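Local coordinates for hypothetical protein HI1011 (Haemophilus influenzae, PDB 1YZY), which catalyses the ATP-dependent phosphorylation of 3-oxo-tetronate to 3-oxo-tetronate 4-phosphate, as a member of the four-carbon acid sugar kinase family, at residues Val96-Phe108 with Cys182-Ala194. Sequence-based numbering, arbitrary orientation.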
loop_
_atom_site.group_PDB
_atom_site.type_symbol
_atom_site.label_atom_id
_atom_site.label_comp_id
_atom_site.label_asym_id
_atom_site.label_seq_id
_atom_site.Cartn_x
_atom_site.Cartn_y
_atom_site.Cartn_z
ATOM N N VAL A 96 11.829 -8.847 14.118
ATOM C CA VAL A 96 12.226 -8.519 12.751
ATOM C C VAL A 96 13.299 -7.444 12.721
ATOM O O VAL A 96 14.235 -7.531 11.928
ATOM C CB VAL A 96 11.013 -8.086 11.886
ATOM C CG1 VAL A 96 11.468 -7.668 10.508
ATOM C CG2 VAL A 96 10.032 -9.235 11.754
ATOM N N THR A 97 13.153 -6.425 13.563
ATOM C CA THR A 97 14.138 -5.346 13.622
ATOM C C THR A 97 15.488 -5.933 14.025
ATOM O O THR A 97 16.526 -5.626 13.426
ATOM C CB THR A 97 13.715 -4.236 14.640
ATOM O OG1 THR A 97 12.489 -3.635 14.215
ATOM C CG2 THR A 97 14.770 -3.143 14.739
ATOM N N ASP A 98 15.467 -6.804 15.028
ATOM C CA ASP A 98 16.689 -7.439 15.509
ATOM C C ASP A 98 17.341 -8.320 14.460
ATOM O O ASP A 98 18.564 -8.323 14.324
ATOM C CB ASP A 98 16.399 -8.242 16.764
ATOM C CG ASP A 98 16.262 -7.330 17.962
ATOM O OD1 ASP A 98 16.964 -6.296 17.995
ATOM O OD2 ASP A 98 15.455 -7.642 18.861
ATOM N N ALA A 99 16.528 -9.102 13.759
ATOM C CA ALA A 99 17.035 -9.984 12.714
ATOM C C ALA A 99 17.680 -9.144 11.617
ATOM O O ALA A 99 18.751 -9.485 11.120
ATOM C CB ALA A 99 15.900 -10.819 12.149
ATOM N N LEU A 100 17.024 -8.043 11.258
ATOM C CA LEU A 100 17.528 -7.138 10.233
ATOM C C LEU A 100 18.822 -6.479 10.672
ATOM O O LEU A 100 19.764 -6.352 9.881
ATOM C CB LEU A 100 16.481 -6.073 9.894
ATOM C CG LEU A 100 15.185 -6.583 9.247
ATOM C CD1 LEU A 100 14.226 -5.427 8.956
ATOM C CD2 LEU A 100 15.517 -7.337 7.975
ATOM N N LEU A 101 18.855 -6.029 11.926
ATOM C CA LEU A 101 20.048 -5.395 12.482
ATOM C C LEU A 101 21.212 -6.368 12.462
ATOM O O LEU A 101 22.325 -6.010 12.085
ATOM C CB LEU A 101 19.790 -4.915 13.914
ATOM C CG LEU A 101 19.074 -3.569 14.063
ATOM C CD1 LEU A 101 18.692 -3.348 15.510
ATOM C CD2 LEU A 101 19.964 -2.437 13.553
ATOM N N ASP A 102 20.942 -7.602 12.872
ATOM C CA ASP A 102 21.962 -8.641 12.886
ATOM C C ASP A 102 22.532 -8.901 11.496
ATOM O O ASP A 102 23.752 -8.918 11.304
ATOM C CB ASP A 102 21.382 -9.940 13.440
ATOM C CG ASP A 102 21.137 -9.874 14.929
ATOM O OD1 ASP A 102 21.838 -9.101 15.620
ATOM O OD2 ASP A 102 20.249 -10.607 15.409
ATOM N N GLU A 103 21.644 -9.156 10.545
ATOM C CA GLU A 103 22.053 -9.424 9.175
ATOM C C GLU A 103 22.900 -8.294 8.612
ATOM O O GLU A 103 23.869 -8.533 7.883
ATOM C CB GLU A 103 20.817 -9.656 8.300
ATOM C CG GLU A 103 21.084 -9.750 6.804
ATOM C CD GLU A 103 22.026 -10.876 6.405
ATOM O OE1 GLU A 103 21.992 -11.951 7.043
ATOM O OE2 GLU A 103 22.802 -10.683 5.439
ATOM N N LEU A 104 22.540 -7.069 8.976
ATOM C CA LEU A 104 23.243 -5.880 8.505
ATOM C C LEU A 104 24.550 -5.514 9.213
ATOM O O LEU A 104 25.306 -4.676 8.710
ATOM C CB LEU A 104 22.294 -4.676 8.524
ATOM C CG LEU A 104 21.300 -4.573 7.366
ATOM C CD1 LEU A 104 20.196 -3.598 7.703
ATOM C CD2 LEU A 104 22.028 -4.145 6.100
ATOM N N ASN A 105 24.835 -6.142 10.354
ATOM C CA ASN A 105 26.051 -5.832 11.124
ATOM C C ASN A 105 25.964 -4.423 11.707
ATOM O O ASN A 105 26.964 -3.709 11.826
ATOM C CB ASN A 105 27.308 -5.955 10.258
ATOM C CG ASN A 105 27.974 -7.296 10.393
ATOM O OD1 ASN A 105 27.908 -7.933 11.448
ATOM N ND2 ASN A 105 28.656 -7.727 9.336
ATOM N N GLU A 106 24.739 -4.022 12.022
ATOM C CA GLU A 106 24.446 -2.720 12.601
ATOM C C GLU A 106 23.914 -2.964 14.009
ATOM O O GLU A 106 23.455 -4.069 14.319
ATOM C CB GLU A 106 23.395 -2.003 11.752
ATOM C CG GLU A 106 23.860 -1.670 10.350
ATOM C CD GLU A 106 24.901 -0.578 10.333
ATOM O OE1 GLU A 106 24.527 0.588 10.563
ATOM O OE2 GLU A 106 26.086 -0.877 10.097
ATOM N N ASP A 107 23.973 -1.947 14.866
ATOM C CA ASP A 107 23.497 -2.109 16.236
ATOM C C ASP A 107 22.603 -1.001 16.771
ATOM O O ASP A 107 22.332 -0.944 17.965
ATOM C CB ASP A 107 24.672 -2.371 17.195
ATOM C CG ASP A 107 25.918 -1.585 16.833
ATOM O OD1 ASP A 107 25.886 -0.338 16.894
ATOM O OD2 ASP A 107 26.939 -2.220 16.487
ATOM N N PHE A 108 22.103 -0.149 15.884
ATOM C CA PHE A 108 21.227 0.936 16.308
ATOM C C PHE A 108 20.286 1.349 15.180
ATOM O O PHE A 108 20.674 1.343 14.011
ATOM C CB PHE A 108 22.067 2.147 16.770
ATOM C CG PHE A 108 21.261 3.238 17.432
ATOM C CD1 PHE A 108 20.632 3.014 18.654
ATOM C CD2 PHE A 108 21.118 4.479 16.828
ATOM C CE1 PHE A 108 19.871 4.011 19.261
ATOM C CE2 PHE A 108 20.353 5.487 17.432
ATOM C CZ PHE A 108 19.731 5.248 18.646
ATOM N N CYS A 182 22.098 13.148 20.327
ATOM C CA CYS A 182 21.277 12.352 21.230
ATOM C C CYS A 182 21.379 10.873 20.826
ATOM O O CYS A 182 21.285 9.994 21.675
ATOM C CB CYS A 182 19.813 12.797 21.185
ATOM S SG CYS A 182 19.443 14.420 21.925
ATOM N N PHE A 183 21.497 10.609 19.521
ATOM C CA PHE A 183 21.638 9.246 19.010
ATOM C C PHE A 183 22.947 8.671 19.550
ATOM O O PHE A 183 23.012 7.504 19.947
ATOM C CB PHE A 183 21.718 9.220 17.474
ATOM C CG PHE A 183 20.392 9.372 16.768
ATOM C CD1 PHE A 183 19.191 9.189 17.433
ATOM C CD2 PHE A 183 20.359 9.699 15.415
ATOM C CE1 PHE A 183 17.971 9.331 16.764
ATOM C CE2 PHE A 183 19.147 9.845 14.737
ATOM C CZ PHE A 183 17.954 9.662 15.414
ATOM N N ALA A 184 23.999 9.483 19.499
ATOM C CA ALA A 184 25.312 9.077 19.975
ATOM C C ALA A 184 25.292 8.812 21.478
ATOM O O ALA A 184 26.025 7.958 21.986
ATOM C CB ALA A 184 26.336 10.146 19.638
ATOM N N GLU A 185 24.455 9.565 22.178
ATOM C CA GLU A 185 24.293 9.460 23.620
ATOM C C GLU A 185 23.514 8.194 23.986
ATOM O O GLU A 185 23.901 7.474 24.905
ATOM C CB GLU A 185 23.582 10.723 24.125
ATOM C CG GLU A 185 22.839 10.606 25.436
ATOM C CD GLU A 185 21.724 11.640 25.541
ATOM O OE1 GLU A 185 20.584 11.335 25.107
ATOM O OE2 GLU A 185 21.989 12.761 26.038
ATOM N N LEU A 186 22.412 7.936 23.280
ATOM C CA LEU A 186 21.593 6.746 23.527
ATOM C C LEU A 186 22.396 5.469 23.263
ATOM O O LEU A 186 22.251 4.485 23.986
ATOM C CB LEU A 186 20.330 6.758 22.663
ATOM C CG LEU A 186 19.256 7.808 22.952
ATOM C CD1 LEU A 186 18.133 7.691 21.929
ATOM C CD2 LEU A 186 18.707 7.641 24.360
ATOM N N LYS A 187 23.232 5.492 22.226
ATOM C CA LYS A 187 24.075 4.354 21.877
ATOM C C LYS A 187 25.127 4.066 22.944
ATOM O O LYS A 187 25.495 2.909 23.169
ATOM C CB LYS A 187 24.771 4.593 20.536
ATOM C CG LYS A 187 23.822 4.636 19.358
ATOM C CD LYS A 187 24.541 4.962 18.053
ATOM C CE LYS A 187 25.443 3.827 17.592
ATOM N NZ LYS A 187 26.127 4.170 16.313
ATOM N N ALA A 188 25.666 5.123 23.540
ATOM C CA ALA A 188 26.671 4.978 24.585
ATOM C C ALA A 188 26.016 4.383 25.832
ATOM O O ALA A 188 26.648 3.649 26.589
ATOM C CB ALA A 188 27.300 6.323 24.897
ATOM N N GLN A 189 24.744 4.708 26.038
ATOM C CA GLN A 189 23.985 4.197 27.172
ATOM C C GLN A 189 23.534 2.742 26.978
ATOM O O GLN A 189 22.866 2.175 27.852
ATOM C CB GLN A 189 22.774 5.090 27.425
ATOM C CG GLN A 189 23.142 6.521 27.767
ATOM C CD GLN A 189 21.931 7.417 27.918
ATOM O OE1 GLN A 189 20.938 7.269 27.205
ATOM N NE2 GLN A 189 22.011 8.364 28.843
ATOM N N GLY A 190 23.890 2.155 25.831
ATOM C CA GLY A 190 23.543 0.771 25.534
ATOM C C GLY A 190 22.191 0.520 24.887
ATOM O O GLY A 190 21.642 -0.582 24.985
ATOM N N TYR A 191 21.623 1.549 24.271
ATOM C CA TYR A 191 20.335 1.415 23.606
ATOM C C TYR A 191 20.544 0.915 22.184
ATOM O O TYR A 191 21.472 1.351 21.498
ATOM C CB TYR A 191 19.600 2.753 23.592
ATOM C CG TYR A 191 19.082 3.191 24.940
ATOM C CD1 TYR A 191 18.015 2.527 25.543
ATOM C CD2 TYR A 191 19.645 4.276 25.608
ATOM C CE1 TYR A 191 17.522 2.929 26.776
ATOM C CE2 TYR A 191 19.158 4.692 26.844
ATOM C CZ TYR A 191 18.101 4.015 27.420
ATOM O OH TYR A 191 17.633 4.397 28.653
ATOM N N ARG A 192 19.686 -0.011 21.759
ATOM C CA ARG A 192 19.758 -0.598 20.423
ATOM C C ARG A 192 18.769 0.091 19.468
ATOM O O ARG A 192 18.928 0.036 18.239
ATOM C CB ARG A 192 19.483 -2.107 20.506
ATOM C CG ARG A 192 19.813 -2.906 19.250
ATOM C CD ARG A 192 19.579 -4.399 19.480
ATOM N NE ARG A 192 19.812 -5.236 18.297
ATOM C CZ ARG A 192 21.001 -5.462 17.746
ATOM N NH1 ARG A 192 21.092 -6.249 16.686
ATOM N NH2 ARG A 192 22.094 -4.882 18.222
ATOM N N TYR A 193 17.731 0.703 20.036
ATOM C CA TYR A 193 16.715 1.423 19.262
ATOM C C TYR A 193 16.376 2.730 19.972
ATOM O O TYR A 193 16.522 2.846 21.196
ATOM C CB TYR A 193 15.416 0.617 19.116
ATOM C CG TYR A 193 15.562 -0.864 19.355
ATOM C CD1 TYR A 193 15.228 -1.420 20.592
ATOM C CD2 TYR A 193 16.065 -1.708 18.356
ATOM C CE1 TYR A 193 15.396 -2.773 20.835
ATOM C CE2 TYR A 193 16.237 -3.064 18.586
ATOM C CZ TYR A 193 15.902 -3.588 19.827
ATOM O OH TYR A 193 16.083 -4.923 20.064
ATOM N N ALA A 194 15.834 3.673 19.207
ATOM C CA ALA A 194 15.465 4.971 19.740
ATOM C C ALA A 194 14.155 5.492 19.195
ATOM O O ALA A 194 14.024 5.697 17.991
ATOM C CB ALA A 194 16.563 5.978 19.444
#
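Phe183, on the last turns of helix 176-188, receives the edge of the Phe108 ring on its face in an offset edge-to-face pair, centroids 5.8 Å apart and planes at 65°. One turn on, Lys187 lays its aliphatic chain over a face of Phe108, with CG 3.6 Å from the ring centroid in a CH-pi contact. Its bent end passes Asp107, Lys187 NZ lying 4.6 Å from Asp107 OD1, near an opposite charge but beyond a salt bridge. After the Schellman turn at Gly190, Arg192 reaches back to helix 93-104. With CG anti to the backbone N (chi1 -167°) and the chain extended as far as NE, its guanidinium passes Leu101 CD1, which covers one face. Arg192 NE makes a hydrogen-bonded salt bridge to Asp98 OD1 (3.1 Å), on its anti side and tilted 33° out of the carboxylate plane, while a salt bridge joins Arg192 NH1 to Asp102 OD1, also at 3.1 Å, completing a three-residue network. Tyr193 OH donates to the syn lone pair of the same Asp98 OD1 (2.6 Å), so two donors grip this oxygen; Lys161 N binds the other, OD2. Ala194 CB packs against Phe108 CZ (3.3 Å), and the carbonyls of Tyr191 and Arg192 also lie beside that ring. The arrangement is that of adjacent parallel strands in an alpha/beta fold: Phe108 leads into strand 109-111 beside strand 193-196, each following a helix.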